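Local coordinates for protein cytosine deaminase (Klebsiella pneumoniae, PDB 4R85) that probably catalyses the hydrolytic deamination of cytosine and 5-methylcytosine at an iron(II)-bound site in an amidohydrolase-type barrel, at residues Phe267-Leu277 / Cys304-Tyr315. Numbering follows the deposited sequence.
Sequences FISCPTESIHL and CFAQDSIQDPWY. With FE2 (Fe (II) ion), chain H; 17E (5-methylcytosine), chain G.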
ATOM      1  N   PHE A 267      19.331   6.166  -8.283  1.00 12.67           N
ATOM      2  CA  PHE A 267      17.945   6.465  -8.613  1.00 12.50           C
ATOM      3  C   PHE A 267      17.059   6.382  -7.380  1.00 14.23           C
ATOM      4  O   PHE A 267      17.204   5.486  -6.556  1.00 11.82           O
ATOM      5  CB  PHE A 267      17.431   5.499  -9.687  1.00 10.23           C
ATOM      6  CG  PHE A 267      18.032   5.738 -11.037  1.00 15.34           C
ATOM      7  CD1 PHE A 267      17.307   6.389 -12.020  1.00 13.70           C
ATOM      8  CD2 PHE A 267      19.339   5.348 -11.311  1.00 11.53           C
ATOM      9  CE1 PHE A 267      17.863   6.620 -13.263  1.00 17.71           C
ATOM     10  CE2 PHE A 267      19.906   5.598 -12.542  1.00 15.07           C
ATOM     11  CZ  PHE A 267      19.164   6.221 -13.524  1.00 14.49           C
ATOM     12  N   ILE A 268      16.134   7.328  -7.250  1.00 10.34           N
ATOM     13  CA  ILE A 268      15.135   7.234  -6.197  1.00 10.38           C
ATOM     14  C   ILE A 268      13.745   7.198  -6.826  1.00 14.40           C
ATOM     15  O   ILE A 268      13.437   7.988  -7.718  1.00 13.81           O
ATOM     16  CB  ILE A 268      15.256   8.397  -5.192  1.00 14.70           C
ATOM     17  CG1 ILE A 268      16.586   8.296  -4.418  1.00 13.38           C
ATOM     18  CG2 ILE A 268      14.070   8.394  -4.224  1.00 12.60           C
ATOM     19  CD1 ILE A 268      16.857   9.501  -3.527  1.00 16.50           C
ATOM     20  N   SER A 269      12.924   6.253  -6.381  1.00 10.47           N
ATOM     21  CA  SER A 269      11.542   6.155  -6.847  1.00 10.83           C
ATOM     22  C   SER A 269      10.609   6.407  -5.673  1.00 12.99           C
ATOM     23  O   SER A 269      10.871   5.937  -4.565  1.00 11.36           O
ATOM     24  CB  SER A 269      11.275   4.759  -7.403  1.00 14.66           C
ATOM     25  OG  SER A 269       9.888   4.573  -7.640  1.00 17.25           O
ATOM     26  N   CYS A 270       9.520   7.136  -5.921  1.00 13.25           N
ATOM     27  CA  CYS A 270       8.525   7.430  -4.895  1.00 13.66           C
ATOM     28  C   CYS A 270       7.177   6.866  -5.338  1.00 12.11           C
ATOM     29  O   CYS A 270       6.319   7.603  -5.840  1.00 12.90           O
ATOM     30  CB  CYS A 270       8.401   8.939  -4.668  1.00 13.10           C
ATOM     31  SG  CYS A 270       9.958   9.741  -4.196  1.00 17.62           S
ATOM     32  N   PRO A 271       6.993   5.550  -5.163  1.00 16.68           N
ATOM     33  CA  PRO A 271       5.855   4.856  -5.777  1.00 18.19           C
ATOM     34  C   PRO A 271       4.476   5.310  -5.304  1.00 14.26           C
ATOM     35  O   PRO A 271       3.582   5.366  -6.141  1.00 12.12           O
ATOM     36  CB  PRO A 271       6.105   3.377  -5.417  1.00 16.95           C
ATOM     37  CG  PRO A 271       7.001   3.416  -4.214  1.00 15.12           C
ATOM     38  CD  PRO A 271       7.874   4.623  -4.426  1.00 16.49           C
ATOM     39  N   THR A 272       4.283   5.605  -4.020  1.00 15.87           N
ATOM     40  CA  THR A 272       2.966   6.069  -3.595  1.00 18.82           C
ATOM     41  C   THR A 272       2.677   7.439  -4.197  1.00 17.17           C
ATOM     42  O   THR A 272       1.552   7.732  -4.575  1.00 13.28           O
ATOM     43  CB  THR A 272       2.794   6.133  -2.055  1.00 13.90           C
ATOM     44  OG1 THR A 272       3.780   7.006  -1.482  1.00 16.77           O
ATOM     45  CG2 THR A 272       2.916   4.747  -1.449  1.00 23.99           C
ATOM     46  N   GLU A 273       3.704   8.272  -4.305  1.00 14.13           N
ATOM     47  CA  GLU A 273       3.492   9.613  -4.838  1.00 14.39           C
ATOM     48  C   GLU A 273       3.198   9.539  -6.328  1.00 15.17           C
ATOM     49  O   GLU A 273       2.265  10.175  -6.830  1.00 14.97           O
ATOM     50  CB  GLU A 273       4.711  10.500  -4.598  1.00 13.78           C
ATOM     51  CG  GLU A 273       4.439  11.956  -4.868  1.00 16.04           C
ATOM     52  CD  GLU A 273       4.122  12.726  -3.593  1.00 23.04           C
ATOM     53  OE1 GLU A 273       3.993  12.093  -2.520  1.00 22.49           O
ATOM     54  OE2 GLU A 273       4.028  13.966  -3.662  1.00 19.02           O
ATOM     55  N   SER A 274       3.985   8.741  -7.032  1.00 11.17           N
ATOM     56  CA  SER A 274       3.868   8.673  -8.482  1.00 13.49           C
ATOM     57  C   SER A 274       2.592   7.998  -8.950  1.00 12.68           C
ATOM     58  O   SER A 274       1.995   8.423  -9.934  1.00 15.35           O
ATOM     59  CB  SER A 274       5.114   8.034  -9.091  1.00 20.79           C
ATOM     60  OG  SER A 274       6.202   8.925  -8.905  1.00 27.04           O
ATOM     61  N   ILE A 275       2.146   6.967  -8.239  1.00 12.05           N
ATOM     62  CA  ILE A 275       0.891   6.333  -8.609  1.00 11.04           C
ATOM     63  C   ILE A 275      -0.270   7.339  -8.452  1.00  9.83           C
ATOM     64  O   ILE A 275      -1.263   7.280  -9.174  1.00 11.66           O
ATOM     65  CB  ILE A 275       0.634   5.045  -7.798  1.00 16.85           C
ATOM     66  CG1 ILE A 275      -0.445   4.195  -8.473  1.00 22.12           C
ATOM     67  CG2 ILE A 275       0.293   5.356  -6.349  1.00 15.89           C
ATOM     68  CD1 ILE A 275       0.073   3.464  -9.722  1.00 26.78           C
ATOM     69  N   HIS A 276      -0.118   8.269  -7.520  1.00 11.07           N
ATOM     70  CA  HIS A 276      -1.117   9.317  -7.291  1.00 13.88           C
ATOM     71  C   HIS A 276      -1.029  10.451  -8.329  1.00 12.06           C
ATOM     72  O   HIS A 276      -2.035  10.850  -8.901  1.00 12.33           O
ATOM     73  CB  HIS A 276      -0.952   9.860  -5.859  1.00 15.05           C
ATOM     74  CG  HIS A 276      -1.702  11.127  -5.580  1.00 13.05           C
ATOM     75  ND1 HIS A 276      -3.081  11.203  -5.588  1.00 12.32           N
ATOM     76  CD2 HIS A 276      -1.259  12.363  -5.241  1.00 15.85           C
ATOM     77  CE1 HIS A 276      -3.452  12.438  -5.296  1.00 17.40           C
ATOM     78  NE2 HIS A 276      -2.366  13.161  -5.078  1.00 15.51           N
ATOM     79  N   LEU A 277       0.178  10.954  -8.581  1.00 12.52           N
ATOM     80  CA  LEU A 277       0.355  12.116  -9.456  1.00 11.04           C
ATOM     81  C   LEU A 277       0.455  11.767 -10.941  1.00 17.59           C
ATOM     82  O   LEU A 277       0.157  12.592 -11.793  1.00 16.92           O
ATOM     83  CB  LEU A 277       1.612  12.902  -9.070  1.00  9.71           C
ATOM     84  CG  LEU A 277       1.653  13.578  -7.703  1.00  9.68           C
ATOM     85  CD1 LEU A 277       2.942  14.359  -7.593  1.00 12.63           C
ATOM     86  CD2 LEU A 277       0.441  14.520  -7.527  1.00 12.57           C
ATOM     87  N   CYS A 304      16.321   3.023  -5.006  1.00 10.32           N
ATOM     88  CA  CYS A 304      15.674   2.877  -3.709  1.00 13.20           C
ATOM     89  C   CYS A 304      14.321   3.585  -3.676  1.00 14.78           C
ATOM     90  O   CYS A 304      13.961   4.261  -4.634  1.00 14.05           O
ATOM     91  CB  CYS A 304      16.596   3.386  -2.603  1.00 13.72           C
ATOM     92  SG  CYS A 304      16.973   5.139  -2.748  1.00 18.60           S
ATOM     93  N   PHE A 305      13.574   3.410  -2.586  1.00 11.95           N
ATOM     94  CA  PHE A 305      12.225   3.979  -2.462  1.00  9.79           C
ATOM     95  C   PHE A 305      12.166   5.093  -1.427  1.00 14.55           C
ATOM     96  O   PHE A 305      12.900   5.073  -0.437  1.00 15.51           O
ATOM     97  CB  PHE A 305      11.217   2.906  -2.056  1.00 12.27           C
ATOM     98  CG  PHE A 305      10.941   1.882  -3.114  1.00 13.39           C
ATOM     99  CD1 PHE A 305      10.547   2.270  -4.387  1.00 11.41           C
ATOM    100  CD2 PHE A 305      11.068   0.521  -2.835  1.00 16.95           C
ATOM    101  CE1 PHE A 305      10.284   1.326  -5.373  1.00 12.27           C
ATOM    102  CE2 PHE A 305      10.801  -0.436  -3.815  1.00 15.52           C
ATOM    103  CZ  PHE A 305      10.414  -0.029  -5.086  1.00 12.14           C
ATOM    104  N   ALA A 306      11.264   6.052  -1.641  1.00 12.22           N
ATOM    105  CA  ALA A 306      11.137   7.176  -0.730  1.00 12.25           C
ATOM    106  C   ALA A 306       9.684   7.624  -0.607  1.00 13.70           C
ATOM    107  O   ALA A 306       8.867   7.359  -1.484  1.00 13.68           O
ATOM    108  CB  ALA A 306      11.995   8.336  -1.208  1.00 14.40           C
ATOM    109  N   GLN A 307       9.376   8.315   0.484  1.00 16.97           N
ATOM    110  CA  GLN A 307       8.017   8.802   0.724  1.00 15.84           C
ATOM    111  C   GLN A 307       7.637  10.048  -0.078  1.00 15.95           C
ATOM    112  O   GLN A 307       6.491  10.175  -0.485  1.00 14.49           O
ATOM    113  CB  GLN A 307       7.786   9.041   2.224  1.00 21.32           C
ATOM    114  CG  GLN A 307       7.856   7.745   3.034  1.00 22.95           C
ATOM    115  CD  GLN A 307       7.839   7.965   4.527  1.00 30.82           C
ATOM    116  OE1 GLN A 307       6.796   8.251   5.110  1.00 33.34           O
ATOM    117  NE2 GLN A 307       8.994   7.820   5.158  1.00 24.60           N
ATOM    118  N   ASP A 308       8.593  10.956  -0.278  1.00 13.09           N
ATOM    119  CA  ASP A 308       8.375  12.209  -1.021  1.00 13.73           C
ATOM    120  C   ASP A 308       7.564  13.241  -0.222  1.00 15.11           C
ATOM    121  O   ASP A 308       8.063  14.319   0.118  1.00 16.33           O
ATOM    122  CB  ASP A 308       7.707  11.935  -2.387  1.00 19.91           C
ATOM    123  CG  ASP A 308       7.880  13.074  -3.357  1.00 19.52           C
ATOM    124  OD1 ASP A 308       7.008  13.295  -4.227  1.00 19.67           O
ATOM    125  OD2 ASP A 308       8.903  13.754  -3.252  1.00 17.26           O
ATOM    126  N   SER A 309       6.317  12.906   0.076  1.00 14.92           N
ATOM    127  CA  SER A 309       5.407  13.851   0.711  1.00 19.73           C
ATOM    128  C   SER A 309       4.717  13.284   1.932  1.00 15.58           C
ATOM    129  O   SER A 309       4.340  12.123   1.957  1.00 14.75           O
ATOM    130  CB  SER A 309       4.313  14.252  -0.274  1.00 17.32           C
ATOM    131  OG  SER A 309       4.830  15.064  -1.303  1.00 16.84           O
ATOM    132  N   ILE A 310       4.514  14.132   2.932  1.00 13.23           N
ATOM    133  CA  ILE A 310       3.589  13.824   4.004  1.00 13.21           C
ATOM    134  C   ILE A 310       2.624  14.997   4.189  1.00 18.61           C
ATOM    135  O   ILE A 310       3.020  16.083   4.625  1.00 14.74           O
ATOM    136  CB  ILE A 310       4.328  13.476   5.310  1.00 15.53           C
ATOM    137  CG1 ILE A 310       5.115  12.166   5.117  1.00 17.65           C
ATOM    138  CG2 ILE A 310       3.342  13.350   6.463  1.00 17.47           C
ATOM    139  CD1 ILE A 310       5.825  11.645   6.370  1.00 19.56           C
ATOM    140  N   GLN A 311       1.365  14.760   3.818  1.00 17.62           N
ATOM    141  CA  GLN A 311       0.274  15.721   3.948  1.00 14.91           C
ATOM    142  C   GLN A 311       0.607  17.097   3.385  1.00 14.06           C
ATOM    143  O   GLN A 311       0.551  18.101   4.093  1.00 17.38           O
ATOM    144  CB  GLN A 311      -0.163  15.826   5.409  1.00 16.21           C
ATOM    145  CG  GLN A 311      -0.656  14.512   5.991  1.00 17.15           C
ATOM    146  CD  GLN A 311      -1.010  14.619   7.461  1.00 23.26           C
ATOM    147  OE1 GLN A 311      -0.228  14.230   8.330  1.00 28.25           O
ATOM    148  NE2 GLN A 311      -2.197  15.139   7.747  1.00 27.68           N
ATOM    149  N   ASP A 312       0.930  17.150   2.101  1.00 13.14           N
ATOM    150  CA  ASP A 312       1.397  18.400   1.521  1.00 15.78           C
ATOM    151  C   ASP A 312       0.535  18.778   0.290  1.00 17.05           C
ATOM    152  O   ASP A 312      -0.483  18.115   0.037  1.00 14.23           O
ATOM    153  CB  ASP A 312       2.929  18.316   1.280  1.00 14.44           C
ATOM    154  CG  ASP A 312       3.312  17.444   0.089  1.00 20.53           C
ATOM    155  OD1 ASP A 312       4.531  17.225  -0.102  1.00 21.44           O
ATOM    156  OD2 ASP A 312       2.427  16.986  -0.663  1.00 20.67           O
ATOM    157  N   PRO A 313       0.909  19.834  -0.469  1.00 16.05           N
ATOM    158  CA  PRO A 313      -0.001  20.190  -1.572  1.00 17.41           C
ATOM    159  C   PRO A 313      -0.117  19.124  -2.678  1.00 20.07           C
ATOM    160  O   PRO A 313      -1.052  19.193  -3.469  1.00 21.01           O
ATOM    161  CB  PRO A 313       0.638  21.454  -2.160  1.00 17.39           C
ATOM    162  CG  PRO A 313       1.465  22.021  -1.056  1.00 16.07           C
ATOM    163  CD  PRO A 313       1.984  20.838  -0.307  1.00 15.93           C
ATOM    164  N   TRP A 314       0.800  18.160  -2.718  1.00 15.05           N
ATOM    165  CA  TRP A 314       0.800  17.145  -3.772  1.00 14.81           C
ATOM    166  C   TRP A 314       0.143  15.836  -3.338  1.00 21.41           C
ATOM    167  O   TRP A 314      -0.367  15.084  -4.170  1.00 28.76           O
ATOM    168  CB  TRP A 314       2.229  16.860  -4.258  1.00 15.24           C
ATOM    169  CG  TRP A 314       2.832  18.014  -4.973  1.00 14.30           C
ATOM    170  CD1 TRP A 314       2.759  18.283  -6.316  1.00 13.05           C
ATOM    171  CD2 TRP A 314       3.596  19.077  -4.388  1.00 12.75           C
ATOM    172  NE1 TRP A 314       3.433  19.451  -6.600  1.00 12.70           N
ATOM    173  CE2 TRP A 314       3.953  19.959  -5.432  1.00 14.19           C
ATOM    174  CE3 TRP A 314       4.013  19.366  -3.082  1.00 13.58           C
ATOM    175  CZ2 TRP A 314       4.707  21.124  -5.207  1.00 12.81           C
ATOM    176  CZ3 TRP A 314       4.766  20.526  -2.856  1.00 13.80           C
ATOM    177  CH2 TRP A 314       5.099  21.389  -3.917  1.00 11.99           C
ATOM    178  N   TYR A 315       0.154  15.565  -2.038  1.00 15.31           N
ATOM    179  CA  TYR A 315      -0.206  14.241  -1.543  1.00 13.98           C
ATOM    180  C   TYR A 315      -0.835  14.328  -0.153  1.00 12.93           C
ATOM    181  O   TYR A 315      -0.197  14.784   0.788  1.00 16.78           O
ATOM    182  CB  TYR A 315       1.059  13.376  -1.521  1.00 10.79           C
ATOM    183  CG  TYR A 315       0.859  11.947  -1.071  1.00 15.75           C
ATOM    184  CD1 TYR A 315       1.201  11.551   0.220  1.00 13.83           C
ATOM    185  CD2 TYR A 315       0.351  10.988  -1.940  1.00 17.84           C
ATOM    186  CE1 TYR A 315       1.046  10.235   0.634  1.00 16.12           C
ATOM    187  CE2 TYR A 315       0.191   9.662  -1.533  1.00 18.23           C
ATOM    188  CZ  TYR A 315       0.541   9.296  -0.247  1.00 16.65           C
ATOM    189  OH  TYR A 315       0.381   7.985   0.166  1.00 16.45           O
TER
HETATM  190 FE   FE2 H 502      10.101  15.071  -4.736  1.00 19.40          FE
HETATM  191  N1  17E G 501       7.494  19.271  -6.098  1.00 12.92           N
HETATM  192  C2  17E G 501       7.739  18.538  -7.185  1.00 13.67           C
HETATM  193  O2  17E G 501       8.198  19.152  -8.322  1.00 13.81           O
HETATM  194  N3  17E G 501       7.553  17.214  -7.194  1.00 15.01           N
HETATM  195  C4  17E G 501       7.102  16.584  -6.096  1.00 19.47           C
HETATM  196  N4  17E G 501       6.906  15.170  -6.118  1.00 20.70           N
HETATM  197  C5  17E G 501       6.833  17.310  -4.934  1.00 13.49           C
HETATM  198  C6  17E G 501       7.047  18.685  -4.970  1.00 14.79           C
HETATM  199  CM5 17E G 501       6.335  16.623  -3.702  1.00 14.00           C
HETATM  200  O   HOH W   1       6.337   7.238  -2.420  1.00 17.21           O
HETATM  201  O   HOH W   2       3.792   9.630  -0.954  1.00 24.15           O
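Ser269 N donates to Cys304 O (2.8 Å) in an almost straight bond, and Ser269 O takes Ala306 N in return, while Cys304 N reaches Phe267 O; three backbone bonds thus join two parallel strands. On one face Ile268 lays CG1 against Cys304 SG and CG2 against Ala306 CB, a methyl small enough to leave room for that branch. Phe305, on the other face, is met by Pro271 at the start of the helix; the two side chains cross at about a right angle, Pro271 CD touching Phe305 CD1 at 3.6 Å.

These are neighbouring strands of the amidohydrolase (TIM) barrel, and the active site lies just past their C-terminal ends. There Asp308 OD2 binds the iron (2.3 Å), joining His56, His58, His209 and His241, while Asp308 OD1 accepts N4 of 5-methylcytosine (2.7 Å). Trp314, its NE1 held by Leu76 O, spreads its indole over the base, C6 lying above the ring centre.

Acidic groups crowd beside the methyl of the base. With CG anti to the backbone N (chi1 -168°) and a bend at chi2, Glu273 brings OE2 to 2.7 Å from Ser309 OG and 3.1 Å from Asp308 OD1; the latter two are both acceptors, not hydrogen-bonded, and the carboxylate planes are turned 73° apart. A water steadies the other oxygen, OE1: it donates to OE1 and to Gln307 O, accepts from Thr272 OG1, and sits over the centre of one face of Tyr315.

Farther along helix 271-277, the ring of His276 is met on its face by an edge of Tyr315 in an offset edge-to-face pair (planes at 74°), and Tyr315 OH is hydrogen-bonded to NE2 of His331 of the second subunit.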